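Local structure of BSU-2 beta-lactamase (Bacillus subtilis, 6W5E) at residues Y150-I155 and S167-S171; R67-Q72 and T242-D246. The protein probably hydrolyses the beta-lactam ring of penicillin-type antibiotics as a class D serine beta-lactamase, through a covalent acyl-enzyme intermediate. All blocks are in the same frame, centred on the assembly; numbering follows the deposited sequence.

Contact 1. Residues Y150-I155 and S167-S171; sequences YGNEDI and SLTIS
Gly-151 and Ile-170 lie 3.9 Å apart at their CA atoms, and from there two irregular chain segments run side by side, 150-155 turning through a type II' beta turn from Tyr-150 to Glu-153. Gly-151 occupies the second position of that turn, where positive phi favours glycine; having no side chain, it lets Thr-169 O and Ile-170 CG1 come close to its CA. Gly-151 CA makes a CA-H...O contact with Thr-169 O at 3.2 Å. The next residue, Asn-152, carries most of the polar contact. Asn-152 N donates to Thr-169 O at 2.9 Å, while the side chain, with CG held between the backbone N and carbonyl carbon (chi1 74°), is folded back against 167-171. There Asn-152 OD1 accepts from Thr-169 N at 2.9 Å and from Asp-154 N, the latter closing an Asx turn; the two N-H groups come from opposite faces of the amide. Asn-152 ND2 donates to Ser-167 O (3.1 Å), a nearly straight bond lying in both the amide and the carbonyl planes. Asparagine suits this place because one short amide can accept from both segments and donate to Ser-167 O. Further along, Ser-167 OG donates to Asp-154 O at 2.7 Å from above the carbonyl plane. On the inner side, Ile-170, extended with chi1 -175°, sets CD1 over the centre of the Tyr-150 ring, 3.5 Å from its centroid, a CH-pi contact. Leu-168 CD2 approaches the same ring obliquely, and Phe-78 meets it edge-to-face. The chemistry thus divides: the Asn-152 amide, one backbone bond and the Ser-167 hydroxyl tie the two segments together where no regular sheet forms, while aromatic and aliphatic carbons seal the buried side.

Contact 2. Residues R67-Q72 and T242-D246; sequences RANQRQ and TNVDD
Asn-243 and Gln-72 extend toward each other from opposite directions, and Arg-67 crosses Asn-243 at about a right angle, so that Arg-67 and Gln-72 converge on the amide oxygen of Asn-243. Arg-67 keeps an extended chain from CG to NE, which carries its guanidinium from the helix 65-68 to the end of strand 236-244. Arg-67 NE donates to Asn-243 OD1 at 2.8 Å, and NH2 adds a weak bond to the same oxygen. The guanidinium and amide planes are only 25° apart, the oxygen sitting at the guanidinium edge. Gln-72 is turned quite differently: its amide stands 82° to that of Asn-243. Gln-72 NE2 therefore reaches Asn-243 OD1 at 3.0 Å from above the carbonyl plane, on the face opposite to Arg-67 NE. In the other direction Asn-243 ND2 donates to Gln-72 OE1 at 3.2 Å, likewise from above the carbonyl plane, so the two amides exchange a pair of rather bent bonds. A straighter bond from Gln-72 NE2 to Gln-70 O (3.3 Å) supports the amide orientation. The nearby positive charge of Arg-67 would probably polarise the Asn-243 carbonyl. Asparagine fits the strand because it is short enough to remain buried yet offers both an acceptor and a donor; arginine and glutamine supply the length needed to cross from the neighbouring segment. Arg-67 NH1 hydrogen-bonds a malonate ion, probably from the crystallisation liquor, and Asp-245 OD1 accepts from Asp-47 N. The arrangement joins the end of the strand 236-244, beside strand 48-54 in the central antiparallel sheet, to the chain leaving helix 65-68, within the mixed alpha/beta fold of the serine beta-lactamases and penicillin-binding proteins.

In the fold
Contact 1 belongs to the loop between helices 138-147 and 172-184, whereas contact 2 ties the chain after helix 65-68 to the central sheet; their centres are about 13 Å apart. The segment 67-72 bridges them directly. Ile-170 N lies 2.8 Å from Gln-72 O, a probable hydrogen bond, so the residue whose amide meets Asn-243 in contact 2 also holds 167-171 by its backbone. Arg-71 packs against Asn-152 and Thr-169, with Arg-71 CB 3.4 Å from Thr-169 OG1, and forms a salt bridge to Glu-174. Phe-78, which meets the Tyr-150 ring of contact 1, immediately precedes Lys-79, the carboxylated lysine characteristic of class D enzymes.

Contact 1. Residues Y150-I155 and S167-S171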
ATOM      1  N   TYR A 150      10.248  -4.090   7.989  1.00 15.11           N
ATOM      2  CA  TYR A 150       9.578  -2.956   7.356  1.00 12.59           C
ATOM      3  C   TYR A 150      10.480  -1.723   7.379  1.00 12.86           C
ATOM      4  O   TYR A 150      10.411  -0.890   8.281  1.00 14.79           O
ATOM      5  CB  TYR A 150       8.220  -2.703   8.004  1.00 14.69           C
ATOM      6  CG  TYR A 150       7.334  -1.856   7.126  1.00 13.26           C
ATOM      7  CD1 TYR A 150       7.361  -0.470   7.218  1.00 13.48           C
ATOM      8  CD2 TYR A 150       6.496  -2.436   6.185  1.00 13.88           C
ATOM      9  CE1 TYR A 150       6.566   0.316   6.412  1.00 14.54           C
ATOM     10  CE2 TYR A 150       5.700  -1.651   5.362  1.00 14.44           C
ATOM     11  CZ  TYR A 150       5.742  -0.278   5.483  1.00 14.89           C
ATOM     12  OH  TYR A 150       4.946   0.512   4.689  1.00 13.90           O
ATOM     13  N   GLY A 151      11.318  -1.593   6.350  1.00 12.54           N
ATOM     14  CA  GLY A 151      12.128  -0.390   6.190  1.00 13.62           C
ATOM     15  C   GLY A 151      13.087  -0.172   7.345  1.00 13.49           C
ATOM     16  O   GLY A 151      13.668  -1.115   7.893  1.00 15.31           O
ATOM     17  N   ASN A 152      13.256   1.092   7.736  1.00 13.45           N
ATOM     18  CA  ASN A 152      14.140   1.393   8.856  1.00 13.00           C
ATOM     19  C   ASN A 152      13.504   1.090  10.208  1.00 15.31           C
ATOM     20  O   ASN A 152      14.175   1.243  11.234  1.00 16.26           O
ATOM     21  CB  ASN A 152      14.659   2.840   8.798  1.00 14.64           C
ATOM     22  CG  ASN A 152      13.602   3.886   9.169  1.00 13.89           C
ATOM     23  OD1 ASN A 152      12.416   3.586   9.328  1.00 13.67           O
ATOM     24  ND2 ASN A 152      14.040   5.131   9.305  1.00 14.89           N
ATOM     25  N   GLU A 153      12.230   0.683  10.235  1.00 14.44           N
ATOM     26  CA  GLU A 153      11.533   0.272  11.455  1.00 15.03           C
ATOM     27  C   GLU A 153      11.510   1.357  12.531  1.00 14.59           C
ATOM     28  O   GLU A 153      11.298   1.057  13.708  1.00 17.84           O
ATOM     29  CB  GLU A 153      12.079  -1.057  12.005  1.00 17.19           C
ATOM     30  CG  GLU A 153      12.225  -2.137  10.936  1.00 15.08           C
ATOM     31  CD  GLU A 153      12.827  -3.421  11.469  1.00 18.06           C
ATOM     32  OE1 GLU A 153      12.871  -3.587  12.709  1.00 21.61           O
ATOM     33  OE2 GLU A 153      13.246  -4.268  10.649  1.00 20.50           O
ATOM     34  N   ASP A 154      11.696   2.621  12.157  1.00 15.15           N
ATOM     35  CA  ASP A 154      11.865   3.700  13.126  1.00 16.65           C
ATOM     36  C   ASP A 154      10.502   4.320  13.435  1.00 12.65           C
ATOM     37  O   ASP A 154       9.933   5.032  12.602  1.00 14.37           O
ATOM     38  CB  ASP A 154      12.836   4.741  12.570  1.00 16.76           C
ATOM     39  CG  ASP A 154      13.237   5.772  13.603  1.00 18.05           C
ATOM     40  OD1 ASP A 154      12.502   5.940  14.603  1.00 18.44           O
ATOM     41  OD2 ASP A 154      14.276   6.433  13.398  1.00 21.87           O
ATOM     42  N   ILE A 155       9.996   4.075  14.645  1.00 13.16           N
ATOM     43  CA  ILE A 155       8.705   4.604  15.074  1.00 13.54           C
ATOM     44  C   ILE A 155       8.856   5.739  16.088  1.00 16.02           C
ATOM     45  O   ILE A 155       7.891   6.107  16.755  1.00 14.55           O
ATOM     46  CB  ILE A 155       7.740   3.503  15.553  1.00 15.25           C
ATOM     47  CG1 ILE A 155       8.248   2.804  16.819  1.00 17.43           C
ATOM     48  CG2 ILE A 155       7.533   2.468  14.457  1.00 15.88           C
ATOM     49  CD1 ILE A 155       7.211   1.867  17.483  1.00 19.07           C
ATOM     50  N   SER A 167       9.340   9.557  11.015  1.00 13.64           N
ATOM     51  CA  SER A 167      10.561   8.796  11.265  1.00 13.57           C
ATOM     52  C   SER A 167      10.670   7.530  10.429  1.00 12.69           C
ATOM     53  O   SER A 167      11.782   7.130  10.066  1.00 14.85           O
ATOM     54  CB  SER A 167      10.665   8.461  12.755  1.00 14.27           C
ATOM     55  OG  SER A 167       9.573   7.649  13.172  1.00 13.83           O
ATOM     56  N   LEU A 168       9.555   6.875  10.134  1.00 12.40           N
ATOM     57  CA  LEU A 168       9.614   5.595   9.439  1.00 10.97           C
ATOM     58  C   LEU A 168       9.832   5.809   7.944  1.00 12.32           C
ATOM     59  O   LEU A 168       9.177   6.653   7.324  1.00 12.25           O
ATOM     60  CB  LEU A 168       8.313   4.829   9.660  1.00 11.88           C
ATOM     61  CG  LEU A 168       8.183   3.471   8.967  1.00 12.51           C
ATOM     62  CD1 LEU A 168       9.235   2.493   9.450  1.00 14.70           C
ATOM     63  CD2 LEU A 168       6.789   2.924   9.182  1.00 12.70           C
ATOM     64  N   THR A 169      10.770   5.055   7.372  1.00 11.89           N
ATOM     65  CA  THR A 169      11.016   5.086   5.939  1.00 11.49           C
ATOM     66  C   THR A 169      11.161   3.665   5.412  1.00 12.95           C
ATOM     67  O   THR A 169      11.540   2.747   6.142  1.00 13.37           O
ATOM     68  CB  THR A 169      12.280   5.889   5.602  1.00 14.07           C
ATOM     69  OG1 THR A 169      13.420   5.198   6.118  1.00 14.21           O
ATOM     70  CG2 THR A 169      12.213   7.294   6.198  1.00 14.17           C
ATOM     71  N   ILE A 170      10.859   3.497   4.129  1.00 11.94           N
ATOM     72  CA  ILE A 170      10.949   2.198   3.473  1.00 12.49           C
ATOM     73  C   ILE A 170      11.169   2.454   1.989  1.00 11.12           C
ATOM     74  O   ILE A 170      10.592   3.386   1.418  1.00 12.09           O
ATOM     75  CB  ILE A 170       9.681   1.352   3.748  1.00 11.41           C
ATOM     76  CG1 ILE A 170       9.831  -0.060   3.172  1.00 13.09           C
ATOM     77  CG2 ILE A 170       8.426   2.067   3.234  1.00 13.77           C
ATOM     78  CD1 ILE A 170       8.700  -0.990   3.524  1.00 12.07           C
ATOM     79  N   SER A 171      12.036   1.663   1.366  1.00 11.20           N
ATOM     80  CA  SER A 171      12.272   1.903  -0.052  1.00 10.60           C
ATOM     81  C   SER A 171      11.177   1.244  -0.881  1.00 11.41           C
ATOM     82  O   SER A 171      10.510   0.309  -0.422  1.00 11.72           O
ATOM     83  CB  SER A 171      13.632   1.357  -0.474  1.00 12.19           C
ATOM     84  OG  SER A 171      13.581  -0.050  -0.611  1.00 12.74           O
TER

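Contact 2. Residues R67-Q72 and T242-D246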
ATOM      1  N   ARG A  67      16.018   5.394  -7.543  1.00 13.94           N
ATOM      2  CA  ARG A  67      14.891   5.791  -6.713  1.00 16.09           C
ATOM      3  C   ARG A  67      14.239   4.587  -6.043  1.00 13.06           C
ATOM      4  O   ARG A  67      13.751   4.697  -4.910  1.00 14.64           O
ATOM      5  CB  ARG A  67      13.880   6.600  -7.528  1.00 16.41           C
ATOM      6  CG  ARG A  67      12.837   7.253  -6.652  1.00 16.76           C
ATOM      7  CD  ARG A  67      11.945   8.220  -7.393  1.00 18.92           C
ATOM      8  NE  ARG A  67      10.866   8.653  -6.517  1.00 18.30           N
ATOM      9  CZ  ARG A  67      10.791   9.847  -5.937  1.00 16.58           C
ATOM     10  NH1 ARG A  67      11.731  10.760  -6.143  1.00 18.92           N
ATOM     11  NH2 ARG A  67       9.771  10.119  -5.145  1.00 16.46           N
ATOM     12  N   ALA A  68      14.245   3.431  -6.710  1.00 14.19           N
ATOM     13  CA  ALA A  68      13.669   2.228  -6.127  1.00 14.15           C
ATOM     14  C   ALA A  68      14.368   1.834  -4.836  1.00 13.13           C
ATOM     15  O   ALA A  68      13.752   1.193  -3.976  1.00 13.61           O
ATOM     16  CB  ALA A  68      13.715   1.077  -7.132  1.00 13.81           C
ATOM     17  N   ASN A  69      15.626   2.231  -4.667  1.00 13.06           N
ATOM     18  CA  ASN A  69      16.400   1.881  -3.487  1.00 15.73           C
ATOM     19  C   ASN A  69      16.413   2.971  -2.423  1.00 13.11           C
ATOM     20  O   ASN A  69      17.039   2.784  -1.380  1.00 16.43           O
ATOM     21  CB  ASN A  69      17.832   1.512  -3.891  1.00 17.38           C
ATOM     22  CG  ASN A  69      17.943   0.077  -4.345  1.00 21.97           C
ATOM     23  OD1 ASN A  69      17.504  -0.838  -3.646  1.00 23.66           O
ATOM     24  ND2 ASN A  69      18.481  -0.129  -5.541  1.00 24.52           N
ATOM     25  N   GLN A  70      15.735   4.096  -2.649  1.00 13.43           N
ATOM     26  CA  GLN A  70      15.734   5.193  -1.689  1.00 13.65           C
ATOM     27  C   GLN A  70      14.579   5.020  -0.711  1.00 13.22           C
ATOM     28  O   GLN A  70      13.409   4.993  -1.119  1.00 14.17           O
ATOM     29  CB  GLN A  70      15.609   6.537  -2.395  1.00 14.98           C
ATOM     30  CG  GLN A  70      16.808   6.888  -3.234  1.00 23.78           C
ATOM     31  CD  GLN A  70      18.075   7.076  -2.413  1.00 27.05           C
ATOM     32  OE1 GLN A  70      18.037   7.562  -1.277  1.00 24.77           O
ATOM     33  NE2 GLN A  70      19.209   6.700  -2.991  1.00 31.58           N
ATOM     34  N   ARG A  71      14.904   4.928   0.577  1.00 13.14           N
ATOM     35  CA  ARG A  71      13.869   4.823   1.595  1.00 12.68           C
ATOM     36  C   ARG A  71      13.108   6.133   1.705  1.00 14.59           C
ATOM     37  O   ARG A  71      13.704   7.213   1.735  1.00 16.40           O
ATOM     38  CB  ARG A  71      14.479   4.456   2.943  1.00 13.52           C
ATOM     39  CG  ARG A  71      14.927   3.021   3.021  1.00 14.53           C
ATOM     40  CD  ARG A  71      15.338   2.671   4.424  1.00 16.14           C
ATOM     41  NE  ARG A  71      15.453   1.226   4.572  1.00 14.82           N
ATOM     42  CZ  ARG A  71      16.141   0.630   5.536  1.00 17.23           C
ATOM     43  NH1 ARG A  71      16.793   1.353   6.449  1.00 16.06           N
ATOM     44  NH2 ARG A  71      16.176  -0.691   5.585  1.00 17.20           N
ATOM     45  N   GLN A  72      11.783   6.036   1.759  1.00 13.39           N
ATOM     46  CA  GLN A  72      10.920   7.204   1.810  1.00 13.76           C
ATOM     47  C   GLN A  72       9.808   6.942   2.814  1.00 12.21           C
ATOM     48  O   GLN A  72       9.517   5.794   3.156  1.00 12.56           O
ATOM     49  CB  GLN A  72      10.366   7.521   0.415  1.00 14.05           C
ATOM     50  CG  GLN A  72      11.463   7.907  -0.573  1.00 17.42           C
ATOM     51  CD  GLN A  72      10.977   7.930  -1.991  1.00 19.17           C
ATOM     52  OE1 GLN A  72      10.159   8.772  -2.359  1.00 18.74           O
ATOM     53  NE2 GLN A  72      11.478   7.002  -2.808  1.00 19.07           N
ATOM     54  N   THR A 242       4.549   1.784  -7.168  1.00 11.46           N
ATOM     55  CA  THR A 242       4.838   3.038  -7.847  1.00 10.29           C
ATOM     56  C   THR A 242       5.055   4.121  -6.806  1.00 10.03           C
ATOM     57  O   THR A 242       4.305   4.211  -5.828  1.00 10.74           O
ATOM     58  CB  THR A 242       3.681   3.424  -8.761  1.00 11.32           C
ATOM     59  OG1 THR A 242       3.462   2.358  -9.686  1.00 13.19           O
ATOM     60  CG2 THR A 242       3.990   4.712  -9.527  1.00 12.42           C
ATOM     61  N   ASN A 243       6.096   4.930  -7.005  1.00 10.58           N
ATOM     62  CA  ASN A 243       6.432   5.991  -6.065  1.00 11.50           C
ATOM     63  C   ASN A 243       6.904   7.197  -6.865  1.00 11.45           C
ATOM     64  O   ASN A 243       7.690   7.042  -7.804  1.00 13.02           O
ATOM     65  CB  ASN A 243       7.525   5.497  -5.101  1.00 13.97           C
ATOM     66  CG  ASN A 243       8.226   6.615  -4.376  1.00 15.36           C
ATOM     67  OD1 ASN A 243       9.258   7.101  -4.832  1.00 19.54           O
ATOM     68  ND2 ASN A 243       7.679   7.028  -3.236  1.00 18.07           N
ATOM     69  N   VAL A 244       6.408   8.390  -6.514  1.00 10.47           N
ATOM     70  CA  VAL A 244       6.610   9.594  -7.318  1.00 12.01           C
ATOM     71  C   VAL A 244       6.767  10.817  -6.415  1.00 10.97           C
ATOM     72  O   VAL A 244       6.303  10.844  -5.270  1.00 11.34           O
ATOM     73  CB  VAL A 244       5.450   9.842  -8.324  1.00 12.13           C
ATOM     74  CG1 VAL A 244       5.405   8.772  -9.400  1.00 14.02           C
ATOM     75  CG2 VAL A 244       4.112   9.938  -7.590  1.00 14.11           C
ATOM     76  N   ASP A 245       7.398  11.857  -6.972  1.00 13.10           N
ATOM     77  CA  ASP A 245       7.439  13.180  -6.355  1.00 12.81           C
ATOM     78  C   ASP A 245       6.187  13.976  -6.721  1.00 14.39           C
ATOM     79  O   ASP A 245       6.274  15.095  -7.238  1.00 15.92           O
ATOM     80  CB  ASP A 245       8.736  13.919  -6.744  1.00 14.60           C
ATOM     81  CG  ASP A 245       8.732  14.431  -8.187  1.00 20.31           C
ATOM     82  OD1 ASP A 245       8.163  13.755  -9.066  1.00 19.89           O
ATOM     83  OD2 ASP A 245       9.311  15.517  -8.445  1.00 22.79           O
ATOM     84  N   ASP A 246       5.019  13.406  -6.437  1.00 14.10           N
ATOM     85  CA  ASP A 246       3.719  13.923  -6.856  1.00 13.87           C
ATOM     86  C   ASP A 246       2.694  13.231  -5.965  1.00 13.97           C
ATOM     87  O   ASP A 246       3.062  12.553  -5.003  1.00 13.23           O
ATOM     88  CB  ASP A 246       3.509  13.635  -8.349  1.00 15.41           C
ATOM     89  CG  ASP A 246       2.578  14.626  -9.036  1.00 18.41           C
ATOM     90  OD1 ASP A 246       1.646  15.152  -8.396  1.00 18.32           O
ATOM     91  OD2 ASP A 246       2.767  14.868 -10.247  1.00 21.00           O
TER